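Local structure of tannase (Fusobacterium nucleatum subsp. nucleatum ATCC 25586, 6YQ4) at residues K326-E331 with V336-D341; D341-I346 with H440-K445; K319-F324 with A470-G475. The protein probably hydrolyses ester bonds of gallotannins, as a tannase of the alpha/beta-hydrolase superfamily that gives its bacterium protection against these plant polyphenols, and binds a magnesium ion. All blocks are in the same frame, centred on the assembly; numbering follows the deposited sequence.

Interaction 1 of 3, residues K326-E331 with V336-D341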
ATOM      1  N   LYS A 326      20.624  -5.464 -22.113  1.00 45.29           N
ATOM      2  CA  LYS A 326      21.213  -6.803 -22.136  1.00 43.75           C
ATOM      3  C   LYS A 326      20.198  -7.900 -21.802  1.00 41.22           C
ATOM      4  O   LYS A 326      20.415  -9.062 -22.162  1.00 41.86           O
ATOM      5  CB  LYS A 326      22.412  -6.875 -21.181  1.00 45.62           C
ATOM      6  CG  LYS A 326      22.057  -7.010 -19.701  1.00 44.13           C
ATOM      7  CD  LYS A 326      23.295  -6.957 -18.790  1.00 42.89           C
ATOM      8  CE  LYS A 326      24.357  -7.970 -19.195  1.00 47.04           C
ATOM      9  NZ  LYS A 326      25.502  -8.058 -18.233  1.00 50.55           N
ATOM     10  N   ALA A 327      19.097  -7.563 -21.147  1.00 34.49           N
ATOM     11  CA  ALA A 327      18.034  -8.521 -20.878  1.00 35.44           C
ATOM     12  C   ALA A 327      16.936  -8.520 -21.944  1.00 40.04           C
ATOM     13  O   ALA A 327      15.966  -9.282 -21.820  1.00 41.98           O
ATOM     14  CB  ALA A 327      17.410  -8.234 -19.500  1.00 34.41           C
ATOM     15  N   PHE A 328      17.055  -7.689 -22.978  1.00 35.98           N
ATOM     16  CA  PHE A 328      15.957  -7.427 -23.899  1.00 39.60           C
ATOM     17  C   PHE A 328      16.250  -8.012 -25.276  1.00 43.78           C
ATOM     18  O   PHE A 328      17.390  -7.960 -25.758  1.00 43.08           O
ATOM     19  CB  PHE A 328      15.714  -5.921 -24.040  1.00 38.66           C
ATOM     20  CG  PHE A 328      15.145  -5.276 -22.813  1.00 40.47           C
ATOM     21  CD1 PHE A 328      14.653  -6.040 -21.768  1.00 39.83           C
ATOM     22  CD2 PHE A 328      15.090  -3.898 -22.710  1.00 43.39           C
ATOM     23  CE1 PHE A 328      14.116  -5.443 -20.639  1.00 36.97           C
ATOM     24  CE2 PHE A 328      14.562  -3.289 -21.572  1.00 44.78           C
ATOM     25  CZ  PHE A 328      14.072  -4.065 -20.540  1.00 38.82           C
ATOM     26  N   THR A 329      15.218  -8.553 -25.913  1.00 40.88           N
ATOM     27  CA  THR A 329      15.253  -8.826 -27.348  1.00 41.90           C
ATOM     28  C   THR A 329      14.543  -7.683 -28.057  1.00 43.68           C
ATOM     29  O   THR A 329      13.325  -7.509 -27.907  1.00 41.96           O
ATOM     30  CB  THR A 329      14.607 -10.156 -27.715  1.00 40.09           C
ATOM     31  OG1 THR A 329      15.242 -11.218 -26.997  1.00 43.61           O
ATOM     32  CG2 THR A 329      14.791 -10.400 -29.209  1.00 39.86           C
ATOM     33  N   ILE A 330      15.309  -6.918 -28.829  1.00 45.97           N
ATOM     34  CA  ILE A 330      14.831  -5.748 -29.550  1.00 53.48           C
ATOM     35  C   ILE A 330      15.001  -6.002 -31.036  1.00 61.20           C
ATOM     36  O   ILE A 330      16.096  -6.355 -31.484  1.00 59.89           O
ATOM     37  CB  ILE A 330      15.601  -4.482 -29.136  1.00 50.22           C
ATOM     38  CG1 ILE A 330      15.368  -4.197 -27.654  1.00 48.05           C
ATOM     39  CG2 ILE A 330      15.208  -3.311 -30.023  1.00 50.27           C
ATOM     40  CD1 ILE A 330      16.215  -3.093 -27.114  1.00 50.08           C
ATOM     41  N   GLU A 331      13.931  -5.805 -31.811  1.00 71.46           N
ATOM     42  CA  GLU A 331      14.016  -6.023 -33.246  1.00 84.64           C
ATOM     43  C   GLU A 331      13.829  -4.704 -33.937  1.00 91.98           C
ATOM     44  O   GLU A 331      14.772  -3.875 -33.976  1.00 92.18           O
ATOM     45  CB  GLU A 331      13.048  -7.144 -33.651  1.00 84.10           C
ATOM     46  CG  GLU A 331      13.660  -8.523 -33.445  1.00 80.48           C
ATOM     47  CD  GLU A 331      12.624  -9.592 -33.213  1.00 85.14           C
ATOM     48  OE1 GLU A 331      11.461  -9.409 -33.636  1.00 88.69           O
ATOM     49  OE2 GLU A 331      12.977 -10.619 -32.601  1.00 90.22           O
ATOM     50  N   VAL A 336      10.602  -7.240 -27.924  1.00 36.71           N
ATOM     51  CA  VAL A 336       9.704  -8.369 -28.167  1.00 43.17           C
ATOM     52  C   VAL A 336       9.876  -9.503 -27.165  1.00 49.72           C
ATOM     53  O   VAL A 336       9.025 -10.403 -27.126  1.00 59.42           O
ATOM     54  CB  VAL A 336       9.833  -8.912 -29.609  1.00 41.89           C
ATOM     55  CG1 VAL A 336       9.582  -7.799 -30.638  1.00 39.69           C
ATOM     56  CG2 VAL A 336      11.202  -9.572 -29.834  1.00 39.43           C
ATOM     57  N   ALA A 337      10.913  -9.478 -26.339  1.00 45.10           N
ATOM     58  CA  ALA A 337      11.128 -10.516 -25.340  1.00 45.82           C
ATOM     59  C   ALA A 337      12.008  -9.939 -24.241  1.00 40.22           C
ATOM     60  O   ALA A 337      12.867  -9.094 -24.509  1.00 47.87           O
ATOM     61  CB  ALA A 337      11.779 -11.774 -25.939  1.00 41.42           C
ATOM     62  N   VAL A 338      11.778 -10.400 -23.009  1.00 35.50           N
ATOM     63  CA  VAL A 338      12.513  -9.957 -21.817  1.00 38.79           C
ATOM     64  C   VAL A 338      12.963 -11.189 -21.049  1.00 33.16           C
ATOM     65  O   VAL A 338      12.124 -11.971 -20.587  1.00 39.56           O
ATOM     66  CB  VAL A 338      11.662  -9.062 -20.897  1.00 36.24           C
ATOM     67  CG1 VAL A 338      12.372  -8.834 -19.560  1.00 32.15           C
ATOM     68  CG2 VAL A 338      11.366  -7.751 -21.567  1.00 39.94           C
ATOM     69  N   ASN A 339      14.270 -11.359 -20.890  1.00 29.96           N
ATOM     70  CA  ASN A 339      14.785 -12.458 -20.072  1.00 29.04           C
ATOM     71  C   ASN A 339      14.740 -12.000 -18.615  1.00 43.30           C
ATOM     72  O   ASN A 339      15.651 -11.323 -18.125  1.00 35.79           O
ATOM     73  CB  ASN A 339      16.186 -12.855 -20.515  1.00 30.43           C
ATOM     74  CG  ASN A 339      16.714 -14.058 -19.751  1.00 45.21           C
ATOM     75  OD1 ASN A 339      16.257 -14.344 -18.639  1.00 48.02           O
ATOM     76  ND2 ASN A 339      17.682 -14.771 -20.340  1.00 39.45           N
ATOM     77  N   LEU A 340      13.663 -12.383 -17.912  1.00 42.75           N
ATOM     78  CA  LEU A 340      13.392 -11.817 -16.589  1.00 41.94           C
ATOM     79  C   LEU A 340      14.540 -12.057 -15.611  1.00 42.54           C
ATOM     80  O   LEU A 340      14.870 -11.175 -14.809  1.00 45.80           O
ATOM     81  CB  LEU A 340      12.096 -12.379 -16.015  1.00 34.12           C
ATOM     82  CG  LEU A 340      11.696 -11.657 -14.723  1.00 36.15           C
ATOM     83  CD1 LEU A 340      11.084 -10.257 -15.000  1.00 24.30           C
ATOM     84  CD2 LEU A 340      10.777 -12.524 -13.853  1.00 41.60           C
ATOM     85  N   ASP A 341      15.161 -13.237 -15.660  1.00 41.06           N
ATOM     86  CA  ASP A 341      16.291 -13.517 -14.773  1.00 43.79           C
ATOM     87  C   ASP A 341      17.389 -12.477 -14.952  1.00 52.84           C
ATOM     88  O   ASP A 341      17.838 -11.855 -13.981  1.00 63.13           O
ATOM     89  CB  ASP A 341      16.844 -14.918 -15.044  1.00 42.45           C
ATOM     90  CG  ASP A 341      15.987 -16.023 -14.440  1.00 52.98           C
ATOM     91  OD1 ASP A 341      15.008 -15.715 -13.704  1.00 51.98           O
ATOM     92  OD2 ASP A 341      16.301 -17.204 -14.718  1.00 62.27           O
TER

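Interaction 2 of 3, residues D341-I346 with H440-K445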
ATOM      1  N   ASP A 341      15.161 -13.237 -15.660  1.00 41.06           N
ATOM      2  CA  ASP A 341      16.291 -13.517 -14.773  1.00 43.79           C
ATOM      3  C   ASP A 341      17.389 -12.477 -14.952  1.00 52.84           C
ATOM      4  O   ASP A 341      17.838 -11.855 -13.981  1.00 63.13           O
ATOM      5  CB  ASP A 341      16.844 -14.918 -15.044  1.00 42.45           C
ATOM      6  CG  ASP A 341      15.987 -16.023 -14.440  1.00 52.98           C
ATOM      7  OD1 ASP A 341      15.008 -15.715 -13.704  1.00 51.98           O
ATOM      8  OD2 ASP A 341      16.301 -17.204 -14.718  1.00 62.27           O
ATOM      9  N   VAL A 342      17.832 -12.272 -16.196  1.00 44.39           N
ATOM     10  CA  VAL A 342      18.864 -11.277 -16.466  1.00 41.84           C
ATOM     11  C   VAL A 342      18.417  -9.902 -15.979  1.00 41.22           C
ATOM     12  O   VAL A 342      19.210  -9.140 -15.405  1.00 38.34           O
ATOM     13  CB  VAL A 342      19.211 -11.263 -17.967  1.00 40.44           C
ATOM     14  CG1 VAL A 342      20.292 -10.209 -18.264  1.00 31.99           C
ATOM     15  CG2 VAL A 342      19.643 -12.649 -18.434  1.00 31.03           C
ATOM     16  N   TYR A 343      17.132  -9.577 -16.179  1.00 33.81           N
ATOM     17  CA  TYR A 343      16.636  -8.248 -15.840  1.00 34.22           C
ATOM     18  C   TYR A 343      16.772  -7.966 -14.347  1.00 31.69           C
ATOM     19  O   TYR A 343      17.062  -6.835 -13.945  1.00 32.72           O
ATOM     20  CB  TYR A 343      15.169  -8.100 -16.282  1.00 29.77           C
ATOM     21  CG  TYR A 343      14.553  -6.762 -15.899  1.00 29.45           C
ATOM     22  CD1 TYR A 343      14.789  -5.620 -16.665  1.00 28.51           C
ATOM     23  CD2 TYR A 343      13.765  -6.632 -14.753  1.00 30.45           C
ATOM     24  CE1 TYR A 343      14.233  -4.395 -16.313  1.00 29.34           C
ATOM     25  CE2 TYR A 343      13.214  -5.406 -14.386  1.00 22.81           C
ATOM     26  CZ  TYR A 343      13.453  -4.292 -15.170  1.00 27.79           C
ATOM     27  OH  TYR A 343      12.883  -3.075 -14.846  1.00 28.04           O
ATOM     28  N   THR A 344      16.553  -8.980 -13.510  1.00 27.37           N
ATOM     29  CA  THR A 344      16.542  -8.787 -12.066  1.00 35.50           C
ATOM     30  C   THR A 344      17.937  -8.772 -11.452  1.00 35.37           C
ATOM     31  O   THR A 344      18.070  -8.391 -10.282  1.00 31.76           O
ATOM     32  CB  THR A 344      15.693  -9.875 -11.404  1.00 34.13           C
ATOM     33  OG1 THR A 344      16.054 -11.149 -11.950  1.00 42.32           O
ATOM     34  CG2 THR A 344      14.232  -9.627 -11.690  1.00 34.49           C
ATOM     35  N   HIS A 345      18.969  -9.171 -12.204  1.00 29.77           N
ATOM     36  CA  HIS A 345      20.339  -9.195 -11.722  1.00 36.17           C
ATOM     37  C   HIS A 345      21.118  -7.947 -12.110  1.00 35.06           C
ATOM     38  O   HIS A 345      22.350  -7.944 -12.028  1.00 35.21           O
ATOM     39  CB  HIS A 345      21.047 -10.441 -12.250  1.00 42.37           C
ATOM     40  CG  HIS A 345      20.717 -11.678 -11.483  1.00 49.61           C
ATOM     41  ND1 HIS A 345      19.417 -12.045 -11.195  1.00 50.20           N
ATOM     42  CD2 HIS A 345      21.511 -12.617 -10.921  1.00 50.89           C
ATOM     43  CE1 HIS A 345      19.428 -13.164 -10.495  1.00 52.11           C
ATOM     44  NE2 HIS A 345      20.685 -13.534 -10.318  1.00 53.02           N
ATOM     45  N   ILE A 346      20.432  -6.897 -12.548  1.00 31.61           N
ATOM     46  CA  ILE A 346      21.124  -5.790 -13.187  1.00 44.15           C
ATOM     47  C   ILE A 346      21.547  -4.795 -12.114  1.00 55.19           C
ATOM     48  O   ILE A 346      22.744  -4.522 -11.951  1.00 68.60           O
ATOM     49  CB  ILE A 346      20.254  -5.177 -14.306  1.00 46.77           C
ATOM     50  CG1 ILE A 346      20.425  -6.028 -15.580  1.00 49.94           C
ATOM     51  CG2 ILE A 346      20.624  -3.717 -14.574  1.00 42.33           C
ATOM     52  CD1 ILE A 346      19.800  -5.447 -16.835  1.00 50.69           C
ATOM     53  N   HIS A 440       3.571  -0.388  -9.502  1.00 21.46           N
ATOM     54  CA  HIS A 440       4.826  -0.772  -8.856  1.00 23.32           C
ATOM     55  C   HIS A 440       5.948  -0.520  -9.841  1.00 25.51           C
ATOM     56  O   HIS A 440       5.949  -1.101 -10.928  1.00 31.35           O
ATOM     57  CB  HIS A 440       4.814  -2.235  -8.412  1.00 24.31           C
ATOM     58  CG  HIS A 440       6.060  -2.647  -7.698  1.00 28.45           C
ATOM     59  ND1 HIS A 440       6.165  -2.650  -6.323  1.00 30.83           N
ATOM     60  CD2 HIS A 440       7.269  -3.036  -8.169  1.00 29.16           C
ATOM     61  CE1 HIS A 440       7.378  -3.043  -5.978  1.00 32.93           C
ATOM     62  NE2 HIS A 440       8.068  -3.284  -7.080  1.00 32.05           N
ATOM     63  N   GLY A 441       6.901   0.327  -9.466  1.00 31.22           N
ATOM     64  CA  GLY A 441       7.899   0.781 -10.420  1.00 26.78           C
ATOM     65  C   GLY A 441       8.856  -0.321 -10.852  1.00 27.80           C
ATOM     66  O   GLY A 441       9.234  -1.200 -10.075  1.00 32.88           O
ATOM     67  N   ALA A 442       9.278  -0.242 -12.115  1.00 32.46           N
ATOM     68  CA  ALA A 442      10.139  -1.256 -12.712  1.00 30.97           C
ATOM     69  C   ALA A 442      11.522  -1.365 -12.046  1.00 33.31           C
ATOM     70  O   ALA A 442      12.179  -2.398 -12.201  1.00 34.89           O
ATOM     71  CB  ALA A 442      10.268  -0.966 -14.212  1.00 21.95           C
ATOM     72  N   ILE A 443      11.990  -0.337 -11.325  1.00 31.92           N
ATOM     73  CA  ILE A 443      13.226  -0.437 -10.551  1.00 37.49           C
ATOM     74  C   ILE A 443      12.950  -0.375  -9.047  1.00 36.21           C
ATOM     75  O   ILE A 443      13.841  -0.048  -8.271  1.00 35.88           O
ATOM     76  CB  ILE A 443      14.265   0.624 -10.959  1.00 36.38           C
ATOM     77  CG1 ILE A 443      13.774   2.040 -10.660  1.00 31.24           C
ATOM     78  CG2 ILE A 443      14.676   0.462 -12.396  1.00 23.53           C
ATOM     79  CD1 ILE A 443      14.812   3.095 -10.887  1.00 25.81           C
ATOM     80  N   ASP A 444      11.723  -0.690  -8.635  1.00 34.41           N
ATOM     81  CA  ASP A 444      11.336  -0.732  -7.226  1.00 29.71           C
ATOM     82  C   ASP A 444      11.717  -2.086  -6.637  1.00 31.39           C
ATOM     83  O   ASP A 444      11.137  -3.121  -6.992  1.00 24.96           O
ATOM     84  CB  ASP A 444       9.836  -0.482  -7.091  1.00 30.37           C
ATOM     85  CG  ASP A 444       9.382  -0.307  -5.646  1.00 30.35           C
ATOM     86  OD1 ASP A 444      10.033  -0.831  -4.711  1.00 34.58           O
ATOM     87  OD2 ASP A 444       8.357   0.381  -5.452  1.00 32.63           O
ATOM     88  N   LYS A 445      12.669  -2.085  -5.707  1.00 29.66           N
ATOM     89  CA  LYS A 445      13.105  -3.326  -5.089  1.00 30.18           C
ATOM     90  C   LYS A 445      12.789  -3.358  -3.603  1.00 25.73           C
ATOM     91  O   LYS A 445      13.358  -4.170  -2.877  1.00 24.16           O
ATOM     92  CB  LYS A 445      14.590  -3.549  -5.334  1.00 26.74           C
ATOM     93  CG  LYS A 445      14.929  -3.628  -6.817  1.00 34.00           C
ATOM     94  CD  LYS A 445      16.433  -3.868  -7.012  1.00 45.53           C
ATOM     95  CE  LYS A 445      16.785  -3.964  -8.481  1.00 46.71           C
ATOM     96  NZ  LYS A 445      18.226  -3.650  -8.681  1.00 47.83           N
TER
HETATM   97  O   HOH W   1      19.072  -6.489  -8.626  1.00 45.81           O

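Interaction 3 of 3, residues K319-F324 with A470-G475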
ATOM      1  N   LYS A 319      12.263   7.553 -23.494  1.00 45.50           N
ATOM      2  CA  LYS A 319      13.043   7.367 -22.280  1.00 42.84           C
ATOM      3  C   LYS A 319      14.167   6.365 -22.518  1.00 51.75           C
ATOM      4  O   LYS A 319      14.154   5.578 -23.475  1.00 56.52           O
ATOM      5  CB  LYS A 319      12.160   6.896 -21.124  1.00 41.46           C
ATOM      6  CG  LYS A 319      11.144   7.939 -20.654  1.00 46.39           C
ATOM      7  CD  LYS A 319      10.275   7.410 -19.530  1.00 44.87           C
ATOM      8  CE  LYS A 319       9.551   8.538 -18.818  1.00 53.29           C
ATOM      9  NZ  LYS A 319       9.237   8.163 -17.399  1.00 63.56           N
ATOM     10  N   ASP A 320      15.146   6.400 -21.620  1.00 49.04           N
ATOM     11  CA  ASP A 320      16.332   5.566 -21.739  1.00 49.17           C
ATOM     12  C   ASP A 320      16.041   4.165 -21.213  1.00 43.49           C
ATOM     13  O   ASP A 320      15.529   4.001 -20.102  1.00 44.75           O
ATOM     14  CB  ASP A 320      17.492   6.205 -20.967  1.00 60.27           C
ATOM     15  CG  ASP A 320      18.804   5.468 -21.155  1.00 69.65           C
ATOM     16  OD1 ASP A 320      19.482   5.187 -20.146  1.00 73.56           O
ATOM     17  OD2 ASP A 320      19.159   5.172 -22.309  1.00 70.18           O
ATOM     18  N   ILE A 321      16.345   3.152 -22.019  1.00 42.80           N
ATOM     19  CA  ILE A 321      16.333   1.774 -21.543  1.00 41.88           C
ATOM     20  C   ILE A 321      17.724   1.178 -21.515  1.00 40.83           C
ATOM     21  O   ILE A 321      17.906   0.091 -20.944  1.00 40.97           O
ATOM     22  CB  ILE A 321      15.382   0.884 -22.377  1.00 43.89           C
ATOM     23  CG1 ILE A 321      15.944   0.638 -23.782  1.00 45.29           C
ATOM     24  CG2 ILE A 321      13.976   1.487 -22.444  1.00 36.12           C
ATOM     25  CD1 ILE A 321      15.201  -0.434 -24.539  1.00 36.70           C
ATOM     26  N   SER A 322      18.708   1.874 -22.086  1.00 48.26           N
ATOM     27  CA  SER A 322      20.118   1.510 -22.224  1.00 50.12           C
ATOM     28  C   SER A 322      20.661   0.530 -21.181  1.00 55.82           C
ATOM     29  O   SER A 322      21.079  -0.583 -21.525  1.00 60.85           O
ATOM     30  CB  SER A 322      20.939   2.804 -22.214  1.00 43.82           C
ATOM     31  OG  SER A 322      22.214   2.628 -21.638  1.00 47.92           O
ATOM     32  N   GLN A 323      20.660   0.934 -19.910  1.00 51.49           N
ATOM     33  CA  GLN A 323      21.181   0.099 -18.835  1.00 49.34           C
ATOM     34  C   GLN A 323      20.602  -1.308 -18.814  1.00 44.47           C
ATOM     35  O   GLN A 323      21.229  -2.207 -18.254  1.00 51.37           O
ATOM     36  CB  GLN A 323      20.908   0.769 -17.489  1.00 58.98           C
ATOM     37  CG  GLN A 323      20.914   2.288 -17.559  1.00 69.45           C
ATOM     38  CD  GLN A 323      20.171   2.935 -16.402  1.00 77.18           C
ATOM     39  OE1 GLN A 323      20.004   2.330 -15.338  1.00 80.91           O
ATOM     40  NE2 GLN A 323      19.718   4.171 -16.606  1.00 76.11           N
ATOM     41  N   PHE A 324      19.434  -1.537 -19.410  1.00 46.43           N
ATOM     42  CA  PHE A 324      18.762  -2.826 -19.299  1.00 41.24           C
ATOM     43  C   PHE A 324      18.634  -3.581 -20.614  1.00 44.65           C
ATOM     44  O   PHE A 324      18.043  -4.667 -20.627  1.00 42.35           O
ATOM     45  CB  PHE A 324      17.377  -2.629 -18.675  1.00 36.83           C
ATOM     46  CG  PHE A 324      17.435  -2.136 -17.257  1.00 36.68           C
ATOM     47  CD1 PHE A 324      17.614  -0.781 -16.983  1.00 38.91           C
ATOM     48  CD2 PHE A 324      17.339  -3.026 -16.193  1.00 34.97           C
ATOM     49  CE1 PHE A 324      17.683  -0.317 -15.664  1.00 33.22           C
ATOM     50  CE2 PHE A 324      17.403  -2.575 -14.877  1.00 38.52           C
ATOM     51  CZ  PHE A 324      17.582  -1.217 -14.617  1.00 34.11           C
ATOM     52  N   ALA A 470       3.767  -1.206 -14.373  1.00 31.09           N
ATOM     53  CA  ALA A 470       5.081  -1.031 -13.749  1.00 22.27           C
ATOM     54  C   ALA A 470       5.787   0.087 -14.498  1.00 26.86           C
ATOM     55  O   ALA A 470       6.468  -0.159 -15.502  1.00 35.02           O
ATOM     56  CB  ALA A 470       5.892  -2.320 -13.780  1.00 20.06           C
ATOM     57  N   PRO A 471       5.631   1.333 -14.064  1.00 31.18           N
ATOM     58  CA  PRO A 471       6.219   2.461 -14.801  1.00 28.79           C
ATOM     59  C   PRO A 471       7.742   2.376 -14.847  1.00 26.73           C
ATOM     60  O   PRO A 471       8.403   2.167 -13.829  1.00 28.81           O
ATOM     61  CB  PRO A 471       5.747   3.683 -14.005  1.00 27.67           C
ATOM     62  CG  PRO A 471       4.592   3.191 -13.180  1.00 28.21           C
ATOM     63  CD  PRO A 471       4.881   1.768 -12.875  1.00 25.58           C
ATOM     64  N   TRP A 472       8.288   2.580 -16.038  1.00 29.44           N
ATOM     65  CA  TRP A 472       9.717   2.448 -16.289  1.00 31.09           C
ATOM     66  C   TRP A 472      10.541   3.474 -15.515  1.00 34.36           C
ATOM     67  O   TRP A 472      10.147   4.637 -15.349  1.00 40.58           O
ATOM     68  CB  TRP A 472       9.989   2.603 -17.793  1.00 30.78           C
ATOM     69  CG  TRP A 472      11.414   2.354 -18.132  1.00 30.72           C
ATOM     70  CD1 TRP A 472      12.399   3.293 -18.327  1.00 27.94           C
ATOM     71  CD2 TRP A 472      12.038   1.075 -18.303  1.00 32.40           C
ATOM     72  NE1 TRP A 472      13.597   2.669 -18.615  1.00 28.58           N
ATOM     73  CE2 TRP A 472      13.401   1.310 -18.606  1.00 36.70           C
ATOM     74  CE3 TRP A 472      11.575  -0.248 -18.243  1.00 26.00           C
ATOM     75  CZ2 TRP A 472      14.301   0.270 -18.832  1.00 31.51           C
ATOM     76  CZ3 TRP A 472      12.463  -1.270 -18.467  1.00 31.72           C
ATOM     77  CH2 TRP A 472      13.821  -1.008 -18.750  1.00 31.99           C
ATOM     78  N   GLY A 473      11.714   3.039 -15.066  1.00 36.05           N
ATOM     79  CA  GLY A 473      12.635   3.911 -14.368  1.00 28.99           C
ATOM     80  C   GLY A 473      12.130   4.445 -13.050  1.00 30.46           C
ATOM     81  O   GLY A 473      12.652   5.453 -12.559  1.00 38.77           O
ATOM     82  N   GLN A 474      11.134   3.805 -12.455  1.00 27.20           N
ATOM     83  CA  GLN A 474      10.460   4.324 -11.273  1.00 31.37           C
ATOM     84  C   GLN A 474      10.777   3.430 -10.081  1.00 26.05           C
ATOM     85  O   GLN A 474      10.573   2.214 -10.138  1.00 31.16           O
ATOM     86  CB  GLN A 474       8.944   4.400 -11.509  1.00 30.25           C
ATOM     87  CG  GLN A 474       8.107   4.660 -10.259  1.00 29.80           C
ATOM     88  CD  GLN A 474       8.351   6.055  -9.703  1.00 37.19           C
ATOM     89  OE1 GLN A 474       8.135   7.054 -10.399  1.00 35.27           O
ATOM     90  NE2 GLN A 474       8.811   6.131  -8.444  1.00 22.69           N
ATOM     91  N   GLY A 475      11.300   4.026  -9.018  1.00 29.15           N
ATOM     92  CA  GLY A 475      11.562   3.326  -7.785  1.00 22.57           C
ATOM     93  C   GLY A 475      10.400   3.441  -6.826  1.00 31.55           C
ATOM     94  O   GLY A 475       9.262   3.745  -7.217  1.00 26.57           O
TER
HETATM   95  O   HOH W   2       7.474   5.762 -16.640  1.00 49.38           O

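Interaction 1 of 3, residues K326-E331 with V336-D341
A327 O accepts a hydrogen bond from N339 N at 2.8 Å, where the second strand of a beta hairpin gives way to a helix. N339 stands at the N-cap position, directly before helix 340-344. A327 CB touches N339 O at 3.8 Å.

F328 pairs with V338 as an antiparallel non-hydrogen-bonded pair. Their side chains lie side by side and point the same way. V338 CG2 stands beside the backbone N, anti to the carbonyl carbon (chi1 170°), and meets F328 CD1 and CE1, the CE1 contact being 3.7 Å.

T329 faces both V336 and A337, a classic beta bulge. T329 N donates to A337 O at 2.8 Å. T329 O takes V336 N at 2.7 Å and A337 N in a weak bond at 3.5 Å. On the face shared by T329 and A337, T329 OG1 lies beside the A337 methyl. T329 CG2 touches V336 CG2.

E331 ends the segment with its carboxylate against the V336 methyls, but this side chain is poorly ordered.

The two-stranded sheet is separate from the main sheet. Its F328 and V338 face packs on helix 298-316, through A311, I307 and R308. A327 and F328 also touch Y343 of helix 340-344.

Interaction 2 of 3, residues D341-I346 with H440-K445
Y343 OH donates a hydrogen bond to A442 O at 2.8 Å, the one direct polar bond between 341-346 and 440-445. The hydroxyl sits 51° out of the carbonyl plane, so the bond does not use a lone-pair direction. A442 O lies at the ring edge, near the ring plane. The A442 methyl touches the hydroxyl, 3.4 Å from CB to OH.

Y343 leaves helix 340-344 with CG anti to the backbone N (chi1 177°). This carries the phenol across to the loop. A442 belongs to a type I turn from G441 to D444, closed by D444 N to G441 O at 2.9 Å.

A second link runs through water. The water donates to T344 O at 2.7 Å and accepts from K445 NZ at 3.0 Å. K445 reaches it with an extended chain, and its NZ bonds to D348 O.

The same loop carries D444, whose OD2 bonds to H476 ND1. This is consistent with the Asp-His half of a catalytic triad, as in other alpha/beta hydrolases. H440 NE2 bonds to D444 O at 3.1 Å.

The contact is mainly polar: the helix phenol meets a loop carbonyl, and the loop ammonium reaches T344 O through water.

Interaction 3 of 3, residues K319-F324 with A470-G475
Two loops meet through W472, which stands in a type II turn from P471 to Q474; the CA atoms of K319 and W472 are 8.4 Å apart, as are those of I321 and G473.

The W472 indole spans the distance. Its chi1 of -175° swings the ring away from the backbone N and extends it toward 319-324. At the ring edge, W472 NE1 donates to D320 O at 2.8 Å. The bond is bent, with an N-H...O angle of 146°. The carbonyl oxygen is tilted from the indole plane.

I321 crosses the indole at about a right angle. Its CG2 lies over one face of the ring, offset toward the rim, 3.8 Å from W472 CZ2.

F324 meets the far end of the indole. The edge of W472 points toward the F324 ring face in an offset edge-to-face pair. The centroids of the F324 ring and the W472 six-membered ring are 5.5 Å apart, and the planes stand at 78°. F324 CB also touches W472 CH2 at 3.9 Å.

K319 runs extended to a water that accepts from NZ at 3.1 Å and donates to W472 O. Helix 298-316 also touches the indole, through S310, A311 and A314.

One side chain therefore makes both kinds of contact. The indole N-H satisfies a backbone carbonyl, while its carbon atoms pack against I321 and F324. The lysine link is looser, since its ammonium reaches W472 O through water.

The three contacts cluster on one side of the chain's centre. The centre of interaction 1 is about 13 Å from those of interactions 2 and 3, which lie about 9 Å apart. Interaction 3 spans the longest sequence separation, and the other two fall between its ends. Interactions 1 and 2 share D341 and helix 340-344, and all three border helix 298-316. Loop 470-475 meets hairpin residue F328 (F328 CZ to W472 CH2, 3.6 Å), while 440-445 meets helix 340-344. Probable hydrogen bonds from A442 N to P471 O and I443 N to Q474 O join the two loops. The Y343 and F324 rings also meet. D444 of the probable triad links this packing to the likely active site.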